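Local coordinates for apical membrane antigen AMA1 (Toxoplasma gondii ME49, PDB 4YIV), which probably serves as an essential microneme protein of host cell invasion, working in the moving junction between the parasite's apical tip and the target cell membrane, at residues A[52-57]-A[214-219]; A[83-88]-A[96-101]; A[234-239]-A[323-328]; A[275-280]-A[297-302]; A[371-376]-A[383-388]. All blocks are in the same frame, centred on the assembly; numbering follows the deposited sequence.

Contact 1 is the buried one, contacts 2, 3 and 4 are partly buried, and contact 5 lies at the surface, its centre about 60 Å from that of contact 2. Contact 2 is nested within the loop closed by contact 1, and contact 4 within that closed by contact 3; Arg53 joins contact 1 to Asp279 of contact 4, while Arg237 and Phe238 of contact 3 pack on Phe302 of contact 4. Contact 1 pairs buried polar groups and waters, contact 2 rests on proline and glycine, and contact 4 is a loop junction. Contacts 3 and 5 are strand pairings, one finished by a salt bridge, the other by a lysine chain over an aromatic face.

Contact 1 of 5, residues A[52-57]-A[214-219]; sequences YREPAG and SAYVGE
Ser214 OG works in two directions at once: it donates to Gly57 O over 2.6 Å while accepting from Tyr216 N within its own segment, the second bond making an ST turn. Its chi1 of 93° lies away from the usual staggered values and sets the hydroxyl to serve both partners. Serine suits the spot because its short side chain puts a hydroxyl within reach of both Gly57 O and Tyr216 N.

A second short bond is made by Tyr216, whose OH donates to Glu54 OE2 at 2.6 Å. The oxygen is met on its syn side, somewhat out of the carboxylate plane, and the two flat groups stand 76° apart, with OE2 at the edge of the ring. Glu54 reaches it as an extended chain, CG anti to the backbone N (chi1 -176°). Two waters fill in for the backbone, one joining Pro55 O to Ala215 N, the other bridging Ser214 N and, weakly, Gly57 O.

Arg156 bonds Glu54 OE2 through its backbone N and Tyr216 OH through NH1; a Lys45 salt bridge to Glu54 OE1 would help offset the buried charge. The contact lies between strand 43-47, where Gln43 touches Ala56 and Tyr216, and helix 132-141, against which Ala215 and Val217 pack.

Contact 2 of 5, residues A[83-88]-A[96-101]; sequences DVPTEK and PLPGGF
Pro85 carries the apolar part of this contact, its ring laid obliquely against that of Pro98, with Pro85 CB 3.8 Å from Pro98 CG. The same ring puts CG 3.4 Å from Pro98 O and 4.1 Å from Leu97 CD2, and so touches two successive residues with one rigid surface. Both prolines are puckered C-gamma endo, and neither has an N-H to leave without an acceptor. Leu97 sends just its CD2 branch across.

Val84 meets the other segment by its CG1 methyl, 3.4 Å from Gly100 O and also near Phe101 O. With chi1 at -63°, CG1 stands beside the backbone N and CG2 takes the crowded position between N and carbonyl carbon.

One backbone bond joins the segments: Gly100 N donates to Asp83 O at 2.9 Å, nearly straight, although the donor sits well above the carbonyl plane. Gly99 CA slips in beside the same oxygen; a side chain here would run into Asp83 O, and the positive phi also favours glycine. Asp83 OD1 forms a salt bridge with Arg112 and a hydrogen bond with Asn102, while OD2 bonds a glycerol, probably from the crystallisation liquor.

Beyond Pro85, Thr86 N-caps helix 87-93 with its hydroxyl while its own N is bonded by Glu89 OE2. This reciprocal pattern matches a capping box, here at the start of a short helix followed by a proline- and glycine-rich loop that folds back against its approach.

Contact 3 of 5, residues A[234-239]-A[323-328]; sequences RGYRFG and LVSDSA
The edge of a three-stranded antiparallel sheet is made here, Tyr236, Arg237 and Phe238 of strand 236-242 facing Ser325, Val324 and Leu323 of strand 322-326. Arg237 and Val324 are the hydrogen-bonded pair, with Arg237 N to Val324 O at 2.7 Å and Val324 N to Arg237 O at 2.9 Å. Asp326 N adds a bond to Gly235 O where the chain turns a corner; Gly235 has the positive phi that glycine tolerates easily.

On the Arg237 face, a salt bridge lies across the strands. The arginine is extended from CG to NE and grips a single oxygen side-on, NE lying 2.8 Å and NH1 3.0 Å from Asp326 OD2. That oxygen lies near the guanidinium plane and offers NE its anti lone pair, whereas NH1 comes from above the carboxylate plane, the two planes being 51° apart. Asp326 CG sits anti to the backbone N (chi1 176°), and its other oxygen, OD1, accepts from Ala328 N in an Asx turn. One aspartate thus holds both the neighbouring strand and its own corner.

On the face of Tyr236, Phe238 and Leu323 the contact across the strands is mainly apolar. Leu323 CD1 lies over one face of the Tyr236 ring, while Leu323 CD2 lies at the edge of the Phe238 ring, 3.8 Å from Phe238 CD1. At the margin, Tyr236 OH bonds Ile393 O and Ser325 OG bonds Ser395 N, tying this face to strand 392-397.

The Cys246–Cys322 disulfide joins the two outer strands across the central one, giving a disulfide-linked antiparallel sheet, consistent with the PAN-type fold of AMA1.

Contact 4 of 5, residues A[275-280]-A[297-302]; sequences GVASDQ and GRNYGF
Gly275 and Arg298 have the most surface buried, and they meet through both backbone and side chain. Arg298 N donates to Gly275 O at 2.8 Å, reaching it from above the carbonyl plane. The arginine side chain then bends back at chi3 (-61°), laying one face of its guanidinium over Gly275 CA, which is 3.5 Å from Arg298 NH1. Glycine suits this place because its bare CA lets the flat cation come down close to the backbone. NH1 is also bound by the side chains of Asp274 and Asn273; Asn273 OD1 takes Gly275 N as well, so two neighbouring donors share one acceptor.

Asn299 is the third main partner. Its OD1 accepts from Ala277 N over 2.9 Å, with the N-H...O angle at 179° and the donor in the carbonyl plane. The side-chain amide takes the place of a backbone carbonyl as acceptor for Ala277 N. OD1 also lies 3.5 Å from Val276 CG2. ND2 makes a weak bond to Gly295 O, while CB rests 3.7 Å above the centre of the Tyr300 ring.

Arg298 is the centre of an inverse gamma turn, closed weakly by Asn299 N to Gly297 O, just before strand 300-305 begins. The chain between the segments is partly disordered and includes a glycine-serine run, probably the linker replacing the DII loop in this engineered construct. The chemistry implies a junction fixed by directional bonds more than by apolar packing, with the arginine's charge probably balanced by Asp274.

Contact 5 of 5, residues A[371-376]-A[383-388]; sequences DSFGAC and RQKTSC
Lys385 runs alongside Phe373, and its methylenes cover one face of the aromatic ring. The chain leaves CA with CG anti to the backbone N (chi1 -172°) and stays extended, the shape that keeps it beside the ring for most of its length. CB comes within 4.2 Å of Phe373 CE2. CG makes the central contact, a CH-pi interaction 4.1 Å from the ring centroid and 27° off the ring normal. CD follows at 3.9 Å from both CE2 and CZ of Phe373, and CE still touches CZ while lying 4.1 Å from Asp371 OD2. NZ, at the tip, remains 4.6 Å from Asp371 OD2, too far for a salt bridge but close enough for a likely mild attraction. Lysine fits this exposed face because its long hydrocarbon part can shield an aromatic ring while the charge stays at the surface.

Beneath these side chains, Ser372 and Thr386 form the hydrogen-bonded pair, Ser372 N to Thr386 O at 3.0 Å and Thr386 N to Ser372 O at 2.9 Å. Gly374 N then donates to Gln384 O. Gln384 NE2 bonds Thr386 OG1 in the amide plane, and OE1 takes Cys246 N.

Cys388 is joined to Cys364 by a disulfide. Strand 372-373 is one edge of a small three-stranded antiparallel sheet, with strand 384-389 in the middle and 392-397 on its other side, consistent with the cysteine-rich third domain of AMA1.

Contact 1 of 5, residues A[52-57]-A[214-219]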
# COMPACT_ATOMS: atom_id res chain seq x y z
N TYR A 52 -17.04 3.00 -15.04
CA TYR A 52 -16.26 3.72 -14.02
C TYR A 52 -14.97 2.98 -13.70
O TYR A 52 -14.91 1.75 -13.63
CB TYR A 52 -17.06 3.91 -12.73
CG TYR A 52 -18.24 4.84 -12.85
CD1 TYR A 52 -18.08 6.20 -12.82
CD2 TYR A 52 -19.52 4.33 -13.01
CE1 TYR A 52 -19.15 7.05 -12.95
CE2 TYR A 52 -20.61 5.16 -13.12
CZ TYR A 52 -20.42 6.53 -13.10
OH TYR A 52 -21.48 7.37 -13.21
N ARG A 53 -13.91 3.75 -13.53
CA ARG A 53 -12.66 3.18 -13.13
C ARG A 53 -12.75 2.69 -11.66
O ARG A 53 -13.27 3.38 -10.76
CB ARG A 53 -11.52 4.19 -13.30
CG ARG A 53 -11.39 4.81 -14.70
CD ARG A 53 -10.03 5.50 -14.86
NE ARG A 53 -8.98 4.50 -14.99
CZ ARG A 53 -7.68 4.77 -14.96
NH1 ARG A 53 -7.28 6.03 -14.84
NH2 ARG A 53 -6.80 3.81 -15.07
N GLU A 54 -12.19 1.51 -11.42
CA GLU A 54 -12.39 0.77 -10.17
C GLU A 54 -11.04 0.37 -9.59
O GLU A 54 -10.22 -0.25 -10.29
CB GLU A 54 -13.25 -0.48 -10.41
CG GLU A 54 -13.60 -1.26 -9.13
CD GLU A 54 -14.11 -2.67 -9.41
OE1 GLU A 54 -13.59 -3.34 -10.33
OE2 GLU A 54 -15.05 -3.09 -8.72
N PRO A 55 -10.80 0.70 -8.32
CA PRO A 55 -9.58 0.15 -7.73
C PRO A 55 -9.60 -1.38 -7.69
O PRO A 55 -10.67 -1.95 -7.48
CB PRO A 55 -9.57 0.73 -6.32
CG PRO A 55 -10.40 2.02 -6.44
CD PRO A 55 -11.48 1.62 -7.38
N ALA A 56 -8.44 -2.00 -7.86
CA ALA A 56 -8.36 -3.44 -8.14
C ALA A 56 -7.24 -4.18 -7.46
O ALA A 56 -7.13 -5.41 -7.58
CB ALA A 56 -8.21 -3.62 -9.65
N GLY A 57 -6.34 -3.45 -6.83
CA GLY A 57 -5.10 -4.02 -6.32
C GLY A 57 -5.40 -5.02 -5.20
O GLY A 57 -6.37 -4.85 -4.46
N SER A 214 -8.18 -1.72 -2.22
CA SER A 214 -9.31 -2.02 -3.09
C SER A 214 -10.15 -3.11 -2.43
O SER A 214 -9.67 -3.86 -1.56
CB SER A 214 -8.85 -2.46 -4.48
OG SER A 214 -8.73 -3.84 -4.59
N ALA A 215 -11.40 -3.24 -2.86
CA ALA A 215 -12.25 -4.31 -2.35
C ALA A 215 -11.70 -5.67 -2.69
O ALA A 215 -12.06 -6.65 -2.01
CB ALA A 215 -13.66 -4.21 -2.89
N TYR A 216 -10.84 -5.75 -3.70
CA TYR A 216 -10.38 -7.05 -4.16
C TYR A 216 -9.29 -7.66 -3.26
O TYR A 216 -8.92 -8.84 -3.42
CB TYR A 216 -9.93 -6.95 -5.64
CG TYR A 216 -11.15 -6.59 -6.47
CD1 TYR A 216 -12.00 -7.58 -6.94
CD2 TYR A 216 -11.52 -5.25 -6.65
CE1 TYR A 216 -13.16 -7.28 -7.61
CE2 TYR A 216 -12.70 -4.94 -7.32
CZ TYR A 216 -13.51 -5.97 -7.80
OH TYR A 216 -14.70 -5.70 -8.47
N VAL A 217 -8.79 -6.88 -2.31
CA VAL A 217 -8.00 -7.45 -1.20
C VAL A 217 -8.87 -8.53 -0.50
O VAL A 217 -8.37 -9.47 0.12
CB VAL A 217 -7.57 -6.39 -0.20
CG1 VAL A 217 -6.81 -7.01 0.98
CG2 VAL A 217 -6.67 -5.32 -0.88
N GLY A 218 -10.17 -8.34 -0.55
CA GLY A 218 -11.11 -9.19 0.14
C GLY A 218 -11.58 -10.42 -0.59
O GLY A 218 -12.32 -11.21 -0.02
N GLU A 219 -11.20 -10.58 -1.86
CA GLU A 219 -11.65 -11.74 -2.66
C GLU A 219 -11.12 -13.06 -2.06
O GLU A 219 -11.85 -14.06 -1.94
CB GLU A 219 -11.20 -11.62 -4.13
CG GLU A 219 -11.71 -12.78 -5.04
CD GLU A 219 -11.56 -12.50 -6.54
OE1 GLU A 219 -12.01 -13.34 -7.35
OE2 GLU A 219 -11.03 -11.44 -6.92
O HOH W 1 -12.34 -1.50 -5.14
O HOH W 2 -5.44 -2.72 -2.61

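Contact 2 of 5, residues A[83-88]-A[96-101]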
# COMPACT_ATOMS: atom_id res chain seq x y z
N ASP A 83 -18.33 11.43 6.04
CA ASP A 83 -19.38 11.14 5.07
C ASP A 83 -19.35 12.01 3.82
O ASP A 83 -19.08 13.23 3.91
CB ASP A 83 -20.76 11.33 5.73
CG ASP A 83 -21.23 10.12 6.53
OD1 ASP A 83 -20.54 9.08 6.56
OD2 ASP A 83 -22.32 10.20 7.13
N VAL A 84 -19.66 11.42 2.66
CA VAL A 84 -20.04 12.23 1.50
C VAL A 84 -21.21 13.14 1.90
O VAL A 84 -22.07 12.75 2.69
CB VAL A 84 -20.44 11.38 0.26
CG1 VAL A 84 -19.21 10.56 -0.19
CG2 VAL A 84 -21.61 10.47 0.57
N PRO A 85 -21.24 14.35 1.36
CA PRO A 85 -22.24 15.33 1.79
C PRO A 85 -23.59 15.05 1.23
O PRO A 85 -23.72 14.49 0.13
CB PRO A 85 -21.69 16.66 1.22
CG PRO A 85 -20.98 16.26 -0.01
CD PRO A 85 -20.31 14.92 0.37
N THR A 86 -24.62 15.44 1.97
CA THR A 86 -25.99 15.38 1.46
C THR A 86 -26.21 16.61 0.59
O THR A 86 -25.45 17.56 0.68
CB THR A 86 -27.00 15.39 2.59
OG1 THR A 86 -26.92 16.67 3.26
CG2 THR A 86 -26.71 14.26 3.59
N GLU A 87 -27.29 16.62 -0.19
CA GLU A 87 -27.62 17.81 -0.98
C GLU A 87 -27.75 19.04 -0.08
O GLU A 87 -27.25 20.12 -0.40
CB GLU A 87 -28.89 17.59 -1.78
CG GLU A 87 -29.26 18.79 -2.63
CD GLU A 87 -28.07 19.31 -3.44
OE1 GLU A 87 -27.63 20.47 -3.19
OE2 GLU A 87 -27.58 18.54 -4.31
N LYS A 88 -28.39 18.87 1.07
CA LYS A 88 -28.64 19.99 1.96
C LYS A 88 -27.34 20.54 2.56
O LYS A 88 -27.18 21.74 2.71
CB LYS A 88 -29.60 19.60 3.08
CG LYS A 88 -29.79 20.69 4.13
CD LYS A 88 -31.10 20.54 4.89
CE LYS A 88 -31.21 21.60 6.00
NZ LYS A 88 -32.42 21.40 6.86
N PRO A 96 -16.45 24.40 -2.45
CA PRO A 96 -16.57 23.05 -3.00
C PRO A 96 -17.43 22.15 -2.11
O PRO A 96 -17.87 22.55 -1.02
CB PRO A 96 -15.11 22.57 -3.03
CG PRO A 96 -14.53 23.15 -1.79
CD PRO A 96 -15.19 24.54 -1.68
N LEU A 97 -17.70 20.95 -2.60
CA LEU A 97 -18.37 19.93 -1.81
C LEU A 97 -17.72 19.84 -0.45
O LEU A 97 -16.49 19.82 -0.34
CB LEU A 97 -18.31 18.58 -2.52
CG LEU A 97 -19.11 18.48 -3.81
CD1 LEU A 97 -18.56 17.36 -4.66
CD2 LEU A 97 -20.59 18.27 -3.51
N PRO A 98 -18.53 19.84 0.62
CA PRO A 98 -17.95 19.60 1.93
C PRO A 98 -17.86 18.08 2.20
O PRO A 98 -18.04 17.27 1.28
CB PRO A 98 -18.95 20.29 2.87
CG PRO A 98 -20.29 20.09 2.17
CD PRO A 98 -19.99 20.06 0.68
N GLY A 99 -17.56 17.71 3.43
CA GLY A 99 -17.58 16.30 3.83
C GLY A 99 -16.35 15.54 3.32
O GLY A 99 -15.29 16.13 3.06
N GLY A 100 -16.49 14.22 3.19
CA GLY A 100 -15.38 13.39 2.74
C GLY A 100 -15.83 12.34 1.76
O GLY A 100 -16.71 12.58 0.90
N PHE A 101 -15.23 11.16 1.88
CA PHE A 101 -15.35 10.12 0.86
C PHE A 101 -16.21 8.95 1.34
O PHE A 101 -16.57 8.10 0.54
CB PHE A 101 -13.99 9.56 0.48
CG PHE A 101 -13.15 10.46 -0.41
CD1 PHE A 101 -13.49 11.77 -0.70
CD2 PHE A 101 -11.99 9.95 -0.95
CE1 PHE A 101 -12.68 12.53 -1.52
CE2 PHE A 101 -11.18 10.70 -1.74
CZ PHE A 101 -11.54 12.01 -2.05

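Contact 3 of 5, residues A[234-239]-A[323-328]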
# COMPACT_ATOMS: atom_id res chain seq x y z
N ARG A 234 13.87 -4.91 8.30
CA ARG A 234 15.00 -4.33 9.00
C ARG A 234 16.24 -5.16 8.73
O ARG A 234 16.15 -6.39 8.71
CB ARG A 234 14.72 -4.27 10.51
CG ARG A 234 15.80 -3.57 11.31
CD ARG A 234 15.36 -3.31 12.75
NE ARG A 234 15.03 -4.54 13.44
CZ ARG A 234 15.85 -5.22 14.24
NH1 ARG A 234 17.09 -4.79 14.48
NH2 ARG A 234 15.43 -6.34 14.81
N GLY A 235 17.39 -4.50 8.53
CA GLY A 235 18.68 -5.18 8.49
C GLY A 235 19.10 -5.77 7.16
O GLY A 235 20.07 -6.54 7.07
N TYR A 236 18.39 -5.41 6.10
CA TYR A 236 18.71 -5.94 4.77
C TYR A 236 18.43 -4.85 3.73
O TYR A 236 17.50 -4.06 3.93
CB TYR A 236 17.89 -7.18 4.45
CG TYR A 236 18.22 -8.42 5.27
CD1 TYR A 236 19.19 -9.33 4.85
CD2 TYR A 236 17.54 -8.69 6.44
CE1 TYR A 236 19.47 -10.48 5.61
CE2 TYR A 236 17.81 -9.82 7.19
CZ TYR A 236 18.78 -10.71 6.77
OH TYR A 236 19.03 -11.83 7.54
N ARG A 237 19.25 -4.82 2.68
CA ARG A 237 19.01 -4.03 1.45
C ARG A 237 18.43 -4.91 0.38
O ARG A 237 18.93 -6.01 0.12
CB ARG A 237 20.29 -3.43 0.92
CG ARG A 237 21.02 -2.55 1.86
CD ARG A 237 22.32 -2.06 1.19
NE ARG A 237 23.08 -1.18 2.07
CZ ARG A 237 24.11 -0.44 1.67
NH1 ARG A 237 24.73 0.33 2.54
NH2 ARG A 237 24.49 -0.46 0.39
N PHE A 238 17.37 -4.42 -0.27
CA PHE A 238 16.83 -5.09 -1.43
C PHE A 238 17.93 -5.16 -2.49
O PHE A 238 18.75 -4.25 -2.60
CB PHE A 238 15.62 -4.33 -2.00
CG PHE A 238 14.35 -4.50 -1.24
CD1 PHE A 238 14.03 -5.68 -0.60
CD2 PHE A 238 13.43 -3.45 -1.19
CE1 PHE A 238 12.82 -5.82 0.07
CE2 PHE A 238 12.22 -3.58 -0.51
CZ PHE A 238 11.91 -4.76 0.11
N GLY A 239 17.92 -6.22 -3.28
CA GLY A 239 18.87 -6.37 -4.36
C GLY A 239 18.39 -7.28 -5.46
O GLY A 239 17.32 -7.89 -5.37
N LEU A 323 18.72 -10.34 -1.18
CA LEU A 323 18.95 -9.36 -0.14
C LEU A 323 20.41 -9.28 0.19
O LEU A 323 21.14 -10.27 0.09
CB LEU A 323 18.20 -9.73 1.15
CG LEU A 323 16.69 -9.92 1.07
CD1 LEU A 323 16.15 -10.46 2.40
CD2 LEU A 323 16.06 -8.59 0.71
N VAL A 324 20.82 -8.11 0.63
CA VAL A 324 22.17 -7.88 1.09
C VAL A 324 22.07 -7.46 2.54
O VAL A 324 21.33 -6.54 2.86
CB VAL A 324 22.88 -6.80 0.23
CG1 VAL A 324 24.17 -6.28 0.90
CG2 VAL A 324 23.15 -7.34 -1.16
N SER A 325 22.81 -8.14 3.42
CA SER A 325 22.82 -7.81 4.85
C SER A 325 23.41 -6.44 5.11
O SER A 325 24.44 -6.09 4.55
CB SER A 325 23.60 -8.86 5.64
OG SER A 325 23.31 -10.14 5.15
N ASP A 326 22.78 -5.69 6.01
CA ASP A 326 23.28 -4.38 6.40
C ASP A 326 22.50 -3.97 7.63
O ASP A 326 21.34 -3.60 7.54
CB ASP A 326 23.11 -3.35 5.28
CG ASP A 326 23.52 -1.95 5.70
OD1 ASP A 326 23.99 -1.76 6.86
OD2 ASP A 326 23.38 -1.00 4.88
N SER A 327 23.14 -4.04 8.79
CA SER A 327 22.43 -3.86 10.04
C SER A 327 21.82 -2.45 10.18
O SER A 327 20.86 -2.26 10.94
CB SER A 327 23.39 -4.15 11.22
OG SER A 327 24.47 -3.22 11.24
N ALA A 328 22.35 -1.49 9.43
CA ALA A 328 21.92 -0.11 9.52
C ALA A 328 20.80 0.22 8.50
O ALA A 328 20.22 1.30 8.54
CB ALA A 328 23.08 0.81 9.30

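Contact 4 of 5, residues A[275-280]-A[297-302]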
# COMPACT_ATOMS: atom_id res chain seq x y z
N GLY A 275 7.75 7.91 -9.75
CA GLY A 275 7.87 6.68 -10.50
C GLY A 275 7.07 5.49 -9.91
O GLY A 275 6.99 4.42 -10.51
N VAL A 276 6.46 5.68 -8.76
CA VAL A 276 5.64 4.63 -8.11
C VAL A 276 4.50 4.17 -9.03
O VAL A 276 3.93 4.97 -9.77
CB VAL A 276 5.03 5.13 -6.76
CG1 VAL A 276 4.07 6.26 -7.04
CG2 VAL A 276 4.28 4.02 -5.99
N ALA A 277 4.16 2.89 -8.99
CA ALA A 277 3.02 2.39 -9.77
C ALA A 277 1.79 3.22 -9.53
O ALA A 277 1.36 3.38 -8.40
CB ALA A 277 2.74 0.95 -9.42
N SER A 278 1.23 3.76 -10.60
CA SER A 278 0.07 4.61 -10.49
C SER A 278 -0.73 4.57 -11.77
O SER A 278 -0.19 4.49 -12.88
CB SER A 278 0.45 6.04 -10.13
OG SER A 278 -0.72 6.85 -10.12
N ASP A 279 -2.04 4.60 -11.60
CA ASP A 279 -2.96 4.38 -12.72
C ASP A 279 -3.66 5.70 -13.15
O ASP A 279 -4.67 5.67 -13.84
CB ASP A 279 -4.02 3.34 -12.33
CG ASP A 279 -3.42 1.95 -12.02
OD1 ASP A 279 -2.23 1.72 -12.35
OD2 ASP A 279 -4.16 1.08 -11.45
N GLN A 280 -3.14 6.83 -12.69
CA GLN A 280 -3.84 8.12 -12.86
C GLN A 280 -3.39 8.80 -14.16
O GLN A 280 -2.21 8.73 -14.51
CB GLN A 280 -3.58 9.03 -11.67
CG GLN A 280 -4.22 10.42 -11.80
CD GLN A 280 -5.60 10.57 -11.15
OE1 GLN A 280 -6.17 9.62 -10.58
NE2 GLN A 280 -6.15 11.79 -11.23
N GLY A 297 6.54 -0.27 -11.32
CA GLY A 297 6.92 1.06 -10.89
C GLY A 297 8.05 1.08 -9.89
O GLY A 297 8.50 0.03 -9.44
N ARG A 298 8.53 2.27 -9.56
CA ARG A 298 9.64 2.46 -8.64
C ARG A 298 9.04 2.39 -7.26
O ARG A 298 8.88 3.38 -6.59
CB ARG A 298 10.25 3.83 -8.89
CG ARG A 298 11.57 4.06 -8.18
CD ARG A 298 12.10 5.48 -8.34
NE ARG A 298 12.37 5.85 -9.71
CZ ARG A 298 11.87 6.91 -10.32
NH1 ARG A 298 11.09 7.76 -9.69
NH2 ARG A 298 12.19 7.15 -11.56
N ASN A 299 8.71 1.18 -6.87
CA ASN A 299 7.98 0.85 -5.65
C ASN A 299 8.84 0.46 -4.45
O ASN A 299 8.31 0.27 -3.35
CB ASN A 299 7.04 -0.33 -5.90
CG ASN A 299 6.07 -0.08 -7.01
OD1 ASN A 299 5.68 1.05 -7.28
ND2 ASN A 299 5.63 -1.16 -7.63
N TYR A 300 10.15 0.35 -4.67
CA TYR A 300 11.04 -0.36 -3.76
C TYR A 300 12.16 0.54 -3.34
O TYR A 300 12.69 1.33 -4.13
CB TYR A 300 11.61 -1.62 -4.45
CG TYR A 300 10.55 -2.44 -5.07
CD1 TYR A 300 9.75 -3.27 -4.29
CD2 TYR A 300 10.30 -2.38 -6.43
CE1 TYR A 300 8.77 -4.00 -4.82
CE2 TYR A 300 9.30 -3.13 -6.98
CZ TYR A 300 8.54 -3.94 -6.17
OH TYR A 300 7.53 -4.69 -6.67
N GLY A 301 12.54 0.45 -2.07
CA GLY A 301 13.66 1.25 -1.65
C GLY A 301 14.25 0.84 -0.33
O GLY A 301 13.69 -0.02 0.37
N PHE A 302 15.39 1.43 -0.02
CA PHE A 302 15.93 1.31 1.34
C PHE A 302 16.70 2.50 1.81
O PHE A 302 17.33 3.24 1.06
CB PHE A 302 16.81 0.06 1.49
CG PHE A 302 17.96 -0.05 0.50
CD1 PHE A 302 19.19 0.56 0.74
CD2 PHE A 302 17.80 -0.80 -0.67
CE1 PHE A 302 20.25 0.41 -0.17
CE2 PHE A 302 18.85 -0.97 -1.57
CZ PHE A 302 20.08 -0.36 -1.32

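Contact 5 of 5, residues A[371-376]-A[383-388]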
# COMPACT_ATOMS: atom_id res chain seq x y z
N ASP A 371 29.57 -21.27 5.36
CA ASP A 371 30.14 -20.13 4.63
C ASP A 371 30.34 -20.50 3.15
O ASP A 371 31.24 -21.26 2.81
CB ASP A 371 31.47 -19.68 5.26
CG ASP A 371 31.28 -18.86 6.53
OD1 ASP A 371 30.26 -19.04 7.23
OD2 ASP A 371 32.17 -18.03 6.84
N SER A 372 29.50 -19.95 2.28
CA SER A 372 29.53 -20.23 0.84
C SER A 372 30.05 -19.03 0.05
O SER A 372 29.50 -17.93 0.17
CB SER A 372 28.13 -20.60 0.34
OG SER A 372 27.50 -21.52 1.21
N PHE A 373 31.10 -19.24 -0.74
CA PHE A 373 31.60 -18.19 -1.63
C PHE A 373 31.26 -18.56 -3.07
O PHE A 373 31.10 -19.74 -3.40
CB PHE A 373 33.11 -18.00 -1.48
CG PHE A 373 33.52 -17.45 -0.15
CD1 PHE A 373 33.62 -18.28 0.96
CD2 PHE A 373 33.84 -16.11 -0.00
CE1 PHE A 373 34.01 -17.77 2.20
CE2 PHE A 373 34.24 -15.60 1.23
CZ PHE A 373 34.32 -16.44 2.33
N GLY A 374 31.13 -17.53 -3.92
CA GLY A 374 30.73 -17.72 -5.30
C GLY A 374 31.78 -17.18 -6.25
O GLY A 374 32.72 -16.50 -5.83
N ALA A 375 31.60 -17.48 -7.54
CA ALA A 375 32.58 -17.13 -8.57
C ALA A 375 32.84 -15.63 -8.59
O ALA A 375 31.94 -14.83 -8.31
CB ALA A 375 32.12 -17.59 -9.93
N CYS A 376 34.07 -15.24 -8.91
CA CYS A 376 34.44 -13.84 -8.82
C CYS A 376 33.77 -13.06 -9.94
O CYS A 376 33.78 -13.47 -11.09
CB CYS A 376 35.95 -13.65 -8.90
SG CYS A 376 36.43 -11.92 -8.85
N ARG A 383 32.99 -10.89 -4.81
CA ARG A 383 32.36 -12.22 -4.83
C ARG A 383 31.29 -12.35 -3.75
O ARG A 383 31.39 -11.76 -2.67
CB ARG A 383 33.41 -13.31 -4.66
CG ARG A 383 34.40 -12.98 -3.57
CD ARG A 383 35.60 -13.92 -3.54
NE ARG A 383 36.41 -13.61 -2.38
CZ ARG A 383 37.10 -12.48 -2.22
NH1 ARG A 383 37.12 -11.53 -3.16
NH2 ARG A 383 37.80 -12.30 -1.12
N GLN A 384 30.26 -13.14 -4.04
CA GLN A 384 29.21 -13.38 -3.07
C GLN A 384 29.76 -14.13 -1.86
O GLN A 384 30.63 -14.99 -1.99
CB GLN A 384 28.06 -14.17 -3.69
CG GLN A 384 26.95 -14.57 -2.73
CD GLN A 384 26.04 -13.40 -2.35
OE1 GLN A 384 26.06 -12.33 -2.97
NE2 GLN A 384 25.22 -13.60 -1.31
N LYS A 385 29.23 -13.78 -0.69
CA LYS A 385 29.50 -14.50 0.54
C LYS A 385 28.18 -14.71 1.27
O LYS A 385 27.57 -13.77 1.77
CB LYS A 385 30.49 -13.74 1.42
CG LYS A 385 30.94 -14.53 2.63
CD LYS A 385 31.82 -13.71 3.57
CE LYS A 385 32.06 -14.47 4.88
NZ LYS A 385 32.43 -13.55 5.98
N THR A 386 27.72 -15.95 1.28
CA THR A 386 26.47 -16.32 1.92
C THR A 386 26.72 -17.22 3.13
O THR A 386 27.08 -18.39 2.97
CB THR A 386 25.56 -17.04 0.94
OG1 THR A 386 25.53 -16.34 -0.30
CG2 THR A 386 24.16 -17.14 1.50
N SER A 387 26.53 -16.67 4.32
CA SER A 387 26.81 -17.40 5.55
C SER A 387 25.68 -17.29 6.57
O SER A 387 24.57 -16.86 6.25
CB SER A 387 28.10 -16.87 6.15
OG SER A 387 27.96 -15.50 6.50
N CYS A 388 25.97 -17.69 7.80
CA CYS A 388 25.03 -17.57 8.91
C CYS A 388 25.72 -16.89 10.08
O CYS A 388 26.84 -17.25 10.43
CB CYS A 388 24.50 -18.93 9.33
SG CYS A 388 23.31 -18.87 10.69